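Local coordinates for designed helical repeat protein (Synthetic construct, PDB 5CWD) that has no known natural function, being a computationally designed repeat protein that folds into a chain of stacked helical hairpins, made to explore repeat-protein architectures, at residues 50-55 with 77-82; 117-122 with 127-132. One frame throughout, in Å; residues are numbered along the deposited sequence.

Interaction 1 (50-55 with 77-82)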
loop_
_atom_site.group_PDB
_atom_site.type_symbol
_atom_site.label_atom_id
_atom_site.label_comp_id
_atom_site.label_asym_id
_atom_site.label_seq_id
_atom_site.Cartn_x
_atom_site.Cartn_y
_atom_site.Cartn_z
ATOM N N ARG A 50 -6.921 5.596 5.033
ATOM C CA ARG A 50 -5.559 5.855 4.579
ATOM C C ARG A 50 -4.574 4.999 5.365
ATOM O O ARG A 50 -3.795 4.236 4.788
ATOM C CB ARG A 50 -5.212 7.340 4.728
ATOM C CG ARG A 50 -3.757 7.683 4.422
ATOM C CD ARG A 50 -3.442 9.123 4.786
ATOM N NE ARG A 50 -4.215 10.068 3.989
ATOM C CZ ARG A 50 -3.895 10.446 2.756
ATOM N NH1 ARG A 50 -2.813 9.958 2.162
ATOM N NH2 ARG A 50 -4.661 11.313 2.112
ATOM N N SER A 51 -4.616 5.135 6.687
ATOM C CA SER A 51 -3.734 4.369 7.564
ATOM C C SER A 51 -3.943 2.869 7.351
ATOM O O SER A 51 -2.994 2.080 7.406
ATOM C CB SER A 51 -3.980 4.744 9.028
ATOM O OG SER A 51 -2.968 4.223 9.871
ATOM N N PHE A 52 -5.192 2.489 7.093
ATOM C CA PHE A 52 -5.526 1.103 6.780
ATOM C C PHE A 52 -4.819 0.644 5.507
ATOM O O PHE A 52 -4.206 -0.423 5.480
ATOM C CB PHE A 52 -7.039 0.940 6.622
ATOM C CG PHE A 52 -7.496 -0.493 6.551
ATOM C CD1 PHE A 52 -7.388 -1.214 5.373
ATOM C CD2 PHE A 52 -8.045 -1.114 7.660
ATOM C CE1 PHE A 52 -7.811 -2.524 5.306
ATOM C CE2 PHE A 52 -8.469 -2.426 7.596
ATOM C CZ PHE A 52 -8.354 -3.129 6.417
ATOM N N CYS A 53 -4.914 1.452 4.454
ATOM C CA CYS A 53 -4.287 1.124 3.177
ATOM C C CYS A 53 -2.772 1.058 3.291
ATOM O O CYS A 53 -2.141 0.145 2.756
ATOM C CB CYS A 53 -4.674 2.144 2.112
ATOM S SG CYS A 53 -6.359 1.958 1.512
ATOM N N GLU A 54 -2.186 2.034 3.977
ATOM C CA GLU A 54 -0.744 2.033 4.185
ATOM C C GLU A 54 -0.314 0.803 4.987
ATOM O O GLU A 54 0.656 0.123 4.626
ATOM C CB GLU A 54 -0.302 3.317 4.887
ATOM C CG GLU A 54 -0.492 4.567 4.038
ATOM C CD GLU A 54 0.067 5.816 4.688
ATOM O OE1 GLU A 54 0.388 5.770 5.896
ATOM O OE2 GLU A 54 0.189 6.844 3.988
ATOM N N ALA A 55 -1.039 0.507 6.063
ATOM C CA ALA A 55 -0.769 -0.698 6.844
ATOM C C ALA A 55 -0.908 -1.949 5.980
ATOM O O ALA A 55 -0.098 -2.873 6.066
ATOM C CB ALA A 55 -1.703 -0.775 8.035
ATOM N N LEU A 77 -8.957 -0.892 -1.178
ATOM C CA LEU A 77 -10.025 -0.308 -1.978
ATOM C C LEU A 77 -11.384 -0.521 -1.314
ATOM O O LEU A 77 -12.304 0.277 -1.498
ATOM C CB LEU A 77 -10.020 -0.897 -3.386
ATOM C CG LEU A 77 -8.725 -0.666 -4.164
ATOM C CD1 LEU A 77 -8.776 -1.373 -5.510
ATOM C CD2 LEU A 77 -8.451 0.822 -4.348
ATOM N N GLU A 78 -11.504 -1.588 -0.529
ATOM C CA GLU A 78 -12.756 -1.883 0.160
ATOM C C GLU A 78 -13.022 -0.850 1.244
ATOM O O GLU A 78 -14.080 -0.221 1.263
ATOM C CB GLU A 78 -12.734 -3.285 0.774
ATOM C CG GLU A 78 -13.774 -4.225 0.192
ATOM C CD GLU A 78 -15.193 -3.764 0.468
ATOM O OE1 GLU A 78 -15.417 -3.100 1.503
ATOM O OE2 GLU A 78 -16.085 -4.066 -0.353
ATOM N N VAL A 79 -12.061 -0.682 2.147
ATOM C CA VAL A 79 -12.206 0.305 3.209
ATOM C C VAL A 79 -12.299 1.700 2.600
ATOM O O VAL A 79 -13.005 2.560 3.123
ATOM C CB VAL A 79 -11.038 0.245 4.220
ATOM C CG1 VAL A 79 -9.718 0.568 3.549
ATOM C CG2 VAL A 79 -11.291 1.189 5.387
ATOM N N ALA A 80 -11.590 1.922 1.497
ATOM C CA ALA A 80 -11.715 3.181 0.771
ATOM C C ALA A 80 -13.158 3.403 0.321
ATOM O O ALA A 80 -13.731 4.466 0.558
ATOM C CB ALA A 80 -10.779 3.204 -0.422
ATOM N N LYS A 81 -13.742 2.399 -0.328
ATOM C CA LYS A 81 -15.139 2.477 -0.749
ATOM C C LYS A 81 -16.052 2.592 0.463
ATOM O O LYS A 81 -17.110 3.214 0.398
ATOM C CB LYS A 81 -15.533 1.254 -1.580
ATOM C CG LYS A 81 -16.002 1.589 -2.987
ATOM C CD LYS A 81 -16.467 0.348 -3.736
ATOM C CE LYS A 81 -16.991 0.700 -5.123
ATOM N NZ LYS A 81 -17.280 -0.513 -5.939
ATOM N N GLN A 82 -15.634 1.981 1.566
ATOM C CA GLN A 82 -16.408 1.995 2.801
ATOM C C GLN A 82 -16.351 3.370 3.469
ATOM O O GLN A 82 -17.325 3.817 4.079
ATOM C CB GLN A 82 -15.884 0.920 3.760
ATOM C CG GLN A 82 -16.853 0.529 4.871
ATOM C CD GLN A 82 -17.746 -0.638 4.496
ATOM O OE1 GLN A 82 -18.970 -0.562 4.619
ATOM N NE2 GLN A 82 -17.136 -1.734 4.049
#
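Phe52 and Val79 meet through one methyl group: Val79 CG1 lies 3.5 Å from Phe52 CD1 and 3.9 Å from Phe52 CG. Val79 CB stands 4.1 Å above the plane of the phenyl ring, displaced toward its rim, so the valine approaches over a face and off the ring centre. With CG anti to the backbone N (chi1 -169°), the phenylalanine presents its CG-CD1-CE1 side to this branch. CB of each residue is directed at the other helix, and their CA atoms are 7.6 Å apart.

Sulfur supplies the second apolar contact, a looser one, since Cys53 SG is 4.2 Å from the same Val79 CG1. That sulfur is also half of the disulfide to Cys76, one residue before the 77-82 segment, and the covalent link therefore ties the two helices beside the valine. No hydrogen bond crosses between the segments, and all three touching residues are buried.

The contact joins helix 45-63 to helix 66-83, the two arms of a helical hairpin. On the N-terminal side, Phe52 also rests on Ala14 and Ala15 of helix 4-20 and Val79 on Ala31 and Leu35 of helix 24-40, while Cys53 touches Ser93 of helix 87-105.

Interaction 2 (117-122 with 127-132)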
loop_
_atom_site.group_PDB
_atom_site.type_symbol
_atom_site.label_atom_id
_atom_site.label_comp_id
_atom_site.label_asym_id
_atom_site.label_seq_id
_atom_site.Cartn_x
_atom_site.Cartn_y
_atom_site.Cartn_z
ATOM N N ALA A 117 1.966 -5.365 -6.388
ATOM C CA ALA A 117 0.881 -4.960 -5.505
ATOM C C ALA A 117 0.348 -3.586 -5.887
ATOM O O ALA A 117 -0.827 -3.439 -6.231
ATOM C CB ALA A 117 1.352 -4.961 -4.065
ATOM N N CYS A 118 1.223 -2.588 -5.826
ATOM C CA CYS A 118 0.876 -1.223 -6.198
ATOM C C CYS A 118 0.132 -1.172 -7.525
ATOM O O CYS A 118 -0.986 -0.654 -7.603
ATOM C CB CYS A 118 2.137 -0.365 -6.282
ATOM S SG CYS A 118 1.891 1.203 -7.132
ATOM N N LEU A 119 0.749 -1.732 -8.561
ATOM C CA LEU A 119 0.150 -1.698 -9.890
ATOM C C LEU A 119 -1.192 -2.423 -9.921
ATOM O O LEU A 119 -2.092 -2.033 -10.667
ATOM C CB LEU A 119 1.106 -2.302 -10.916
ATOM C CG LEU A 119 2.299 -1.416 -11.277
ATOM C CD1 LEU A 119 3.361 -2.214 -12.016
ATOM C CD2 LEU A 119 1.854 -0.222 -12.113
ATOM N N GLU A 120 -1.332 -3.472 -9.117
ATOM C CA GLU A 120 -2.613 -4.162 -9.009
ATOM C C GLU A 120 -3.667 -3.260 -8.368
ATOM O O GLU A 120 -4.810 -3.203 -8.836
ATOM C CB GLU A 120 -2.467 -5.450 -8.204
ATOM C CG GLU A 120 -3.692 -6.349 -8.257
ATOM C CD GLU A 120 -3.837 -7.071 -9.587
ATOM O OE1 GLU A 120 -2.906 -7.812 -9.975
ATOM O OE2 GLU A 120 -4.883 -6.898 -10.247
ATOM N N VAL A 121 -3.290 -2.564 -7.296
ATOM C CA VAL A 121 -4.196 -1.601 -6.669
ATOM C C VAL A 121 -4.631 -0.573 -7.699
ATOM O O VAL A 121 -5.824 -0.318 -7.878
ATOM C CB VAL A 121 -3.551 -0.857 -5.483
ATOM C CG1 VAL A 121 -4.547 0.094 -4.843
ATOM C CG2 VAL A 121 -3.073 -1.819 -4.443
ATOM N N ALA A 122 -3.644 0.017 -8.367
ATOM C CA ALA A 122 -3.899 0.985 -9.425
ATOM C C ALA A 122 -4.880 0.416 -10.439
ATOM O O ALA A 122 -5.861 1.064 -10.800
ATOM C CB ALA A 122 -2.600 1.372 -10.103
ATOM N N MET A 127 -6.559 4.040 -11.446
ATOM C CA MET A 127 -5.412 4.920 -11.641
ATOM C C MET A 127 -4.509 4.327 -12.723
ATOM O O MET A 127 -4.255 3.121 -12.715
ATOM C CB MET A 127 -4.639 5.100 -10.333
ATOM C CG MET A 127 -3.331 5.868 -10.485
ATOM S SD MET A 127 -2.577 6.315 -8.910
ATOM C CE MET A 127 -2.457 4.715 -8.133
ATOM N N PRO A 128 -4.028 5.160 -13.667
ATOM C CA PRO A 128 -3.170 4.629 -14.736
ATOM C C PRO A 128 -1.909 3.953 -14.211
ATOM O O PRO A 128 -1.359 4.384 -13.198
ATOM C CB PRO A 128 -2.805 5.875 -15.552
ATOM C CG PRO A 128 -3.869 6.855 -15.259
ATOM C CD PRO A 128 -4.293 6.598 -13.844
ATOM N N THR A 129 -1.460 2.911 -14.902
ATOM C CA THR A 129 -0.259 2.188 -14.504
ATOM C C THR A 129 0.937 3.135 -14.445
ATOM O O THR A 129 1.816 2.997 -13.590
ATOM C CB THR A 129 0.048 1.034 -15.472
ATOM O OG1 THR A 129 0.219 1.548 -16.798
ATOM C CG2 THR A 129 -1.086 0.021 -15.471
ATOM N N LYS A 130 0.951 4.110 -15.349
ATOM C CA LYS A 130 2.032 5.085 -15.414
ATOM C C LYS A 130 2.137 5.889 -14.123
ATOM O O LYS A 130 3.186 5.908 -13.481
ATOM C CB LYS A 130 1.824 6.024 -16.604
ATOM C CG LYS A 130 2.730 7.250 -16.616
ATOM C CD LYS A 130 4.203 6.882 -16.531
ATOM C CE LYS A 130 5.081 8.127 -16.529
ATOM N NZ LYS A 130 6.529 7.800 -16.394
ATOM N N GLU A 131 1.048 6.554 -13.751
ATOM C CA GLU A 131 1.027 7.378 -12.547
ATOM C C GLU A 131 1.368 6.563 -11.305
ATOM O O GLU A 131 2.104 7.023 -10.432
ATOM C CB GLU A 131 -0.341 8.032 -12.379
ATOM C CG GLU A 131 -0.718 8.964 -13.513
ATOM C CD GLU A 131 -2.063 9.625 -13.295
ATOM O OE1 GLU A 131 -2.764 9.240 -12.336
ATOM O OE2 GLU A 131 -2.418 10.533 -14.079
ATOM N N ALA A 132 0.828 5.351 -11.235
ATOM C CA ALA A 132 1.089 4.457 -10.114
ATOM C C ALA A 132 2.571 4.123 -10.034
ATOM O O ALA A 132 3.203 4.272 -8.984
ATOM C CB ALA A 132 0.274 3.193 -10.252
#
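Ala122 and Ala132 pack methyl to methyl, each CB directed at the opposing segment. Other apolar contacts gather around this pair. Met127 CE reaches Ala122 CB at 3.9 Å: its chain runs extended through chi1 and chi2, then bends at chi3 (55°), bringing the terminal methyl beside the alanine. Cys118 SG lies 4.0 Å from Ala132 CB, and the same sulfur forms the disulfide with Cys95 of helix 87-105.

The contact closes a short helix-loop-helix connection, in which helix 108-125 ends and helix 129-147 begins after a few residues, with Met127 in the loop and Pro128 at the N-cap position. Ala122 points at the opening turn of the second helix, and Leu119 reaches it with the end of its side chain.

Nearer the surface, where Thr129 is exposed, Leu119 uses a single branch. Its CD2 sits 3.5 Å from Thr129 O and 4.0 Å from Thr129 CB, and it also reaches the Ala132 methyl, with CD2 4.2 Å from Ala132 CB.

Polar bonding between the segments is confined to the backbone: Met127 N donates to Ala122 O over 3.1 Å. The bond is bent, with an N-H...O angle of 138° and the donor tilted 24° from the carbonyl plane.

How the interactions relate
Both interactions join helices consecutive in the chain, but at different places along them. Interaction 1 pairs the middle of helix 45-63 with the last turns of helix 66-83, with 21 residues between them, and every touching residue is buried; interaction 2 spans a short loop, with four residues between its segments, and runs from buried alanines to an exposed threonine. The second buries more surface, 279 against 154 Å². Both use a disulfide sulfur; the first adds a ring and a valine methyl without hydrogen bonds, the second alanine, leucine and methionine methyls and one backbone bond. The disulfide of interaction 1 links the very helices in contact; that of interaction 2 reaches back to an earlier helix. They touch where Leu77 CD1 packs 3.9 Å from Val121 O.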